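Local structure of uncharacterized ATP-binding protein MJ1010 (Methanocaldococcus jannaschii DSM 2661, 3BJO) at residues Tyr70-Leu79 with Leu88-Trp96. The protein is of unknown function but probably binds ATP, and its C-terminal domain belongs to the helix-turn-helix clan. Residues are numbered along the deposited sequence; the frame is centred on the assembly and turned at random.
Sequences YVYLVKKNIL and LKPQSFLVW
Gln91 meets Asn77, Ile78 and Leu79 with both its backbone and its side chain. Its backbone N donates to Ile78 O at 3.0 Å. Its amide NE2 donates to Leu79 O at 3.1 Å, fairly straight with 160° at the hydrogen. Leu79 O lies almost in the Gln91 amide plane, whereas NE2 stands above the carbonyl plane of Leu79. Beyond CG the Gln91 chain is extended (chi2 -151°), which brings NE2 to Leu79 O. NE2 also comes within 3.4 Å of Asn77 CA, and the side-chain amides of Asn77 and Gln91 cross obliquely, with planes 69° apart. Val95 CG1 comes within 3.3 Å of Ile78 O, a van der Waals contact, while Ile78 CG2 packs against that same methyl.

At the other end of the contact Leu88 packs against helix 67-75. Its CD1 lies 3.6 Å from Tyr70 CB, and its CD2 touches Val74 CG2. Leu79 and Pro90 form an antiparallel non-hydrogen-bonded pair, with Leu79 CA 3.2 Å from Lys89 O. Strand 79-82 starts here beside strand 87-90. Helix 67-75 followed by this hairpin is consistent with the helix-and-wing arrangement of winged-helix domains.

A Schellman motif ends the helix. Asn77, with positive phi, is its C-prime residue, and Leu73 O accepts from both Ile78 N and Leu79 N. Ser92 N-caps helix 93-102, with OG accepting from Val95 N. Leu51 of helix 44-52 packs on Ile78 and Leu79.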
ATOM      1  N   TYR A  70      -4.695  -4.996  -5.929  1.00 44.06           N
ATOM      2  CA  TYR A  70      -3.792  -5.474  -4.891  1.00 44.31           C
ATOM      3  C   TYR A  70      -2.509  -6.121  -5.438  1.00 45.03           C
ATOM      4  O   TYR A  70      -1.470  -6.087  -4.764  1.00 45.18           O
ATOM      5  CB  TYR A  70      -4.511  -6.306  -3.796  1.00 44.67           C
ATOM      6  CG  TYR A  70      -5.009  -7.709  -4.186  1.00 44.08           C
ATOM      7  CD1 TYR A  70      -6.393  -7.994  -4.270  1.00 46.07           C
ATOM      8  CD2 TYR A  70      -4.111  -8.728  -4.405  1.00 43.72           C
ATOM      9  CE1 TYR A  70      -6.842  -9.296  -4.595  1.00 46.18           C
ATOM     10  CE2 TYR A  70      -4.527 -10.014  -4.724  1.00 44.24           C
ATOM     11  CZ  TYR A  70      -5.880 -10.286  -4.827  1.00 45.36           C
ATOM     12  OH  TYR A  70      -6.233 -11.542  -5.174  1.00 43.45           O
ATOM     13  N   VAL A  71      -2.569  -6.744  -6.623  1.00 44.68           N
ATOM     14  CA  VAL A  71      -1.327  -7.235  -7.274  1.00 45.36           C
ATOM     15  C   VAL A  71      -0.327  -6.077  -7.504  1.00 46.45           C
ATOM     16  O   VAL A  71       0.873  -6.223  -7.253  1.00 46.89           O
ATOM     17  CB  VAL A  71      -1.607  -7.959  -8.581  1.00 45.44           C
ATOM     18  CG1 VAL A  71      -0.319  -8.068  -9.462  1.00 47.10           C
ATOM     19  CG2 VAL A  71      -2.155  -9.361  -8.282  1.00 43.25           C
ATOM     20  N   TYR A  72      -0.833  -4.933  -7.972  1.00 45.78           N
ATOM     21  CA  TYR A  72       0.025  -3.755  -8.148  1.00 46.21           C
ATOM     22  C   TYR A  72       0.636  -3.362  -6.803  1.00 45.75           C
ATOM     23  O   TYR A  72       1.830  -3.107  -6.719  1.00 44.46           O
ATOM     24  CB  TYR A  72      -0.790  -2.597  -8.785  1.00 45.61           C
ATOM     25  CG  TYR A  72      -0.022  -1.290  -8.977  1.00 46.19           C
ATOM     26  CD1 TYR A  72       0.904  -1.141 -10.002  1.00 48.29           C
ATOM     27  CD2 TYR A  72      -0.213  -0.219  -8.110  1.00 43.59           C
ATOM     28  CE1 TYR A  72       1.628   0.081 -10.164  1.00 47.66           C
ATOM     29  CE2 TYR A  72       0.501   0.982  -8.261  1.00 45.89           C
ATOM     30  CZ  TYR A  72       1.406   1.108  -9.289  1.00 47.11           C
ATOM     31  OH  TYR A  72       2.104   2.278  -9.397  1.00 50.61           O
ATOM     32  N   LEU A  73      -0.184  -3.343  -5.743  1.00 44.96           N
ATOM     33  CA  LEU A  73       0.262  -2.845  -4.428  1.00 45.86           C
ATOM     34  C   LEU A  73       1.261  -3.818  -3.764  1.00 46.53           C
ATOM     35  O   LEU A  73       2.110  -3.413  -2.986  1.00 45.78           O
ATOM     36  CB  LEU A  73      -0.949  -2.641  -3.510  1.00 46.05           C
ATOM     37  CG  LEU A  73      -1.902  -1.471  -3.855  1.00 47.68           C
ATOM     38  CD1 LEU A  73      -3.189  -1.546  -3.014  1.00 46.81           C
ATOM     39  CD2 LEU A  73      -1.202  -0.172  -3.557  1.00 50.11           C
ATOM     40  N   VAL A  74       1.148  -5.107  -4.096  1.00 45.82           N
ATOM     41  CA  VAL A  74       2.137  -6.090  -3.678  1.00 47.49           C
ATOM     42  C   VAL A  74       3.411  -5.914  -4.507  1.00 48.45           C
ATOM     43  O   VAL A  74       4.488  -5.850  -3.957  1.00 48.71           O
ATOM     44  CB  VAL A  74       1.575  -7.553  -3.755  1.00 45.92           C
ATOM     45  CG1 VAL A  74       2.697  -8.600  -3.408  1.00 48.92           C
ATOM     46  CG2 VAL A  74       0.391  -7.688  -2.796  1.00 46.64           C
ATOM     47  N   LYS A  75       3.276  -5.816  -5.828  1.00 49.93           N
ATOM     48  CA  LYS A  75       4.434  -5.656  -6.712  1.00 51.43           C
ATOM     49  C   LYS A  75       5.264  -4.476  -6.231  1.00 51.32           C
ATOM     50  O   LYS A  75       6.502  -4.524  -6.216  1.00 50.72           O
ATOM     51  CB  LYS A  75       3.974  -5.395  -8.140  1.00 52.82           C
ATOM     52  CG  LYS A  75       5.093  -5.334  -9.186  1.00 56.62           C
ATOM     53  CD  LYS A  75       4.707  -4.396 -10.363  1.00 62.30           C
ATOM     54  CE  LYS A  75       5.936  -4.073 -11.279  1.00 61.89           C
ATOM     55  NZ  LYS A  75       7.017  -3.307 -10.551  1.00 66.48           N
ATOM     56  N   LYS A  76       4.553  -3.424  -5.825  1.00 50.62           N
ATOM     57  CA  LYS A  76       5.167  -2.170  -5.403  1.00 50.60           C
ATOM     58  C   LYS A  76       5.597  -2.108  -3.946  1.00 50.11           C
ATOM     59  O   LYS A  76       5.907  -1.023  -3.449  1.00 49.58           O
ATOM     60  CB  LYS A  76       4.224  -0.996  -5.735  1.00 50.09           C
ATOM     61  CG  LYS A  76       4.021  -0.799  -7.234  1.00 51.52           C
ATOM     62  CD  LYS A  76       5.260  -0.219  -7.943  1.00 51.20           C
ATOM     63  CE  LYS A  76       5.207  -0.440  -9.457  1.00 52.80           C
ATOM     64  NZ  LYS A  76       6.439   0.115 -10.231  1.00 55.96           N
ATOM     65  N   ASN A  77       5.604  -3.264  -3.275  1.00 49.43           N
ATOM     66  CA  ASN A  77       6.029  -3.419  -1.889  1.00 49.00           C
ATOM     67  C   ASN A  77       5.292  -2.590  -0.878  1.00 48.42           C
ATOM     68  O   ASN A  77       5.874  -2.174   0.122  1.00 47.68           O
ATOM     69  CB  ASN A  77       7.535  -3.165  -1.751  1.00 50.37           C
ATOM     70  CG  ASN A  77       8.321  -3.996  -2.704  1.00 52.01           C
ATOM     71  OD1 ASN A  77       8.260  -5.227  -2.661  1.00 53.65           O
ATOM     72  ND2 ASN A  77       9.041  -3.334  -3.599  1.00 56.34           N
ATOM     73  N   ILE A  78       4.011  -2.349  -1.138  1.00 47.69           N
ATOM     74  CA  ILE A  78       3.164  -1.648  -0.181  1.00 47.67           C
ATOM     75  C   ILE A  78       2.490  -2.665   0.731  1.00 47.49           C
ATOM     76  O   ILE A  78       2.336  -2.421   1.925  1.00 48.62           O
ATOM     77  CB  ILE A  78       2.067  -0.756  -0.889  1.00 47.40           C
ATOM     78  CG1 ILE A  78       2.684   0.166  -1.974  1.00 50.23           C
ATOM     79  CG2 ILE A  78       1.280   0.061   0.142  1.00 46.37           C
ATOM     80  CD1 ILE A  78       3.735   1.150  -1.486  1.00 48.66           C
ATOM     81  N   LEU A  79       2.065  -3.789   0.151  1.00 47.84           N
ATOM     82  CA  LEU A  79       1.254  -4.792   0.847  1.00 47.24           C
ATOM     83  C   LEU A  79       1.904  -6.163   0.699  1.00 47.61           C
ATOM     84  O   LEU A  79       2.646  -6.377  -0.241  1.00 46.46           O
ATOM     85  CB  LEU A  79      -0.131  -4.821   0.195  1.00 47.10           C
ATOM     86  CG  LEU A  79      -1.296  -3.972   0.757  1.00 47.69           C
ATOM     87  CD1 LEU A  79      -0.969  -2.752   1.544  1.00 45.98           C
ATOM     88  CD2 LEU A  79      -2.323  -3.676  -0.285  1.00 47.53           C
ATOM     89  N   LEU A  88      -4.594  -9.383   3.056  1.00 43.39           N
ATOM     90  CA  LEU A  88      -3.458  -8.582   2.718  1.00 43.65           C
ATOM     91  C   LEU A  88      -3.109  -7.806   3.993  1.00 43.67           C
ATOM     92  O   LEU A  88      -4.012  -7.537   4.841  1.00 43.78           O
ATOM     93  CB  LEU A  88      -3.858  -7.601   1.596  1.00 43.57           C
ATOM     94  CG  LEU A  88      -4.119  -8.154   0.205  1.00 43.28           C
ATOM     95  CD1 LEU A  88      -5.287  -7.354  -0.465  1.00 38.84           C
ATOM     96  CD2 LEU A  88      -2.807  -8.038  -0.610  1.00 40.98           C
ATOM     97  N   LYS A  89      -1.830  -7.450   4.150  1.00 43.77           N
ATOM     98  CA  LYS A  89      -1.412  -6.578   5.263  1.00 44.19           C
ATOM     99  C   LYS A  89      -0.390  -5.609   4.696  1.00 44.31           C
ATOM    100  O   LYS A  89       0.230  -5.927   3.700  1.00 44.40           O
ATOM    101  CB  LYS A  89      -0.741  -7.386   6.404  1.00 45.04           C
ATOM    102  CG  LYS A  89      -1.654  -8.368   7.192  1.00 45.62           C
ATOM    103  CD  LYS A  89      -0.838  -9.154   8.295  1.00 46.03           C
ATOM    104  CE  LYS A  89      -1.712 -10.164   9.059  1.00 47.17           C
ATOM    105  NZ  LYS A  89      -0.901 -10.980  10.064  1.00 49.43           N
ATOM    106  N   PRO A  90      -0.174  -4.445   5.346  1.00 44.65           N
ATOM    107  CA  PRO A  90       0.945  -3.590   4.935  1.00 45.41           C
ATOM    108  C   PRO A  90       2.282  -4.332   5.074  1.00 45.83           C
ATOM    109  O   PRO A  90       2.386  -5.240   5.893  1.00 44.48           O
ATOM    110  CB  PRO A  90       0.885  -2.402   5.921  1.00 45.47           C
ATOM    111  CG  PRO A  90      -0.535  -2.391   6.423  1.00 45.19           C
ATOM    112  CD  PRO A  90      -0.935  -3.865   6.474  1.00 44.86           C
ATOM    113  N   GLN A  91       3.278  -3.992   4.256  1.00 47.48           N
ATOM    114  CA  GLN A  91       4.531  -4.765   4.288  1.00 48.47           C
ATOM    115  C   GLN A  91       5.320  -4.532   5.531  1.00 48.53           C
ATOM    116  O   GLN A  91       6.211  -5.306   5.829  1.00 48.92           O
ATOM    117  CB  GLN A  91       5.417  -4.526   3.075  1.00 48.72           C
ATOM    118  CG  GLN A  91       4.965  -5.339   1.914  1.00 52.77           C
ATOM    119  CD  GLN A  91       6.070  -5.708   0.989  1.00 56.80           C
ATOM    120  OE1 GLN A  91       7.253  -5.444   1.282  1.00 58.11           O
ATOM    121  NE2 GLN A  91       5.708  -6.337  -0.154  1.00 55.63           N
ATOM    122  N   SER A  92       4.985  -3.477   6.269  1.00 49.01           N
ATOM    123  CA  SER A  92       5.607  -3.221   7.592  1.00 49.07           C
ATOM    124  C   SER A  92       4.707  -2.292   8.363  1.00 48.29           C
ATOM    125  O   SER A  92       3.753  -1.765   7.785  1.00 45.65           O
ATOM    126  CB  SER A  92       7.018  -2.634   7.452  1.00 49.72           C
ATOM    127  OG  SER A  92       6.954  -1.253   7.208  1.00 51.24           O
ATOM    128  N   PHE A  93       4.970  -2.107   9.657  1.00 47.39           N
ATOM    129  CA  PHE A  93       4.150  -1.183  10.453  1.00 47.56           C
ATOM    130  C   PHE A  93       4.444   0.269  10.052  1.00 46.03           C
ATOM    131  O   PHE A  93       3.621   1.176  10.341  1.00 46.27           O
ATOM    132  CB  PHE A  93       4.346  -1.341  11.970  1.00 47.88           C
ATOM    133  CG  PHE A  93       4.085  -2.739  12.504  1.00 51.77           C
ATOM    134  CD1 PHE A  93       2.773  -3.228  12.673  1.00 49.88           C
ATOM    135  CD2 PHE A  93       5.167  -3.574  12.866  1.00 53.52           C
ATOM    136  CE1 PHE A  93       2.529  -4.516  13.187  1.00 44.63           C
ATOM    137  CE2 PHE A  93       4.925  -4.892  13.401  1.00 54.39           C
ATOM    138  CZ  PHE A  93       3.600  -5.348  13.549  1.00 49.78           C
ATOM    139  N   LEU A  94       5.609   0.505   9.434  1.00 44.31           N
ATOM    140  CA  LEU A  94       5.946   1.850   8.898  1.00 44.34           C
ATOM    141  C   LEU A  94       4.993   2.167   7.755  1.00 44.39           C
ATOM    142  O   LEU A  94       4.518   3.298   7.644  1.00 45.06           O
ATOM    143  CB  LEU A  94       7.394   1.922   8.358  1.00 43.76           C
ATOM    144  CG  LEU A  94       8.578   1.522   9.261  1.00 45.64           C
ATOM    145  CD1 LEU A  94       9.936   1.521   8.491  1.00 43.66           C
ATOM    146  CD2 LEU A  94       8.686   2.504  10.459  1.00 44.97           C
ATOM    147  N   VAL A  95       4.742   1.162   6.897  1.00 43.59           N
ATOM    148  CA  VAL A  95       3.806   1.316   5.797  1.00 43.61           C
ATOM    149  C   VAL A  95       2.423   1.582   6.397  1.00 42.45           C
ATOM    150  O   VAL A  95       1.763   2.510   5.970  1.00 43.65           O
ATOM    151  CB  VAL A  95       3.800   0.096   4.802  1.00 42.14           C
ATOM    152  CG1 VAL A  95       2.707   0.309   3.765  1.00 44.01           C
ATOM    153  CG2 VAL A  95       5.218  -0.088   4.087  1.00 44.93           C
ATOM    154  N   TRP A  96       1.987   0.770   7.375  1.00 41.31           N
ATOM    155  CA  TRP A  96       0.684   1.009   8.028  1.00 42.70           C
ATOM    156  C   TRP A  96       0.525   2.422   8.567  1.00 42.59           C
ATOM    157  O   TRP A  96      -0.478   3.117   8.298  1.00 41.92           O
ATOM    158  CB  TRP A  96       0.428  -0.012   9.147  1.00 43.68           C
ATOM    159  CG  TRP A  96      -1.017  -0.110   9.570  1.00 43.34           C
ATOM    160  CD1 TRP A  96      -2.135  -0.099   8.758  1.00 46.25           C
ATOM    161  CD2 TRP A  96      -1.503  -0.256  10.906  1.00 45.85           C
ATOM    162  NE1 TRP A  96      -3.287  -0.218   9.521  1.00 43.99           N
ATOM    163  CE2 TRP A  96      -2.933  -0.316  10.836  1.00 46.16           C
ATOM    164  CE3 TRP A  96      -0.872  -0.343  12.163  1.00 45.98           C
ATOM    165  CZ2 TRP A  96      -3.744  -0.475  11.980  1.00 47.48           C
ATOM    166  CZ3 TRP A  96      -1.677  -0.467  13.301  1.00 47.87           C
ATOM    167  CH2 TRP A  96      -3.099  -0.532  13.200  1.00 46.52           C
TER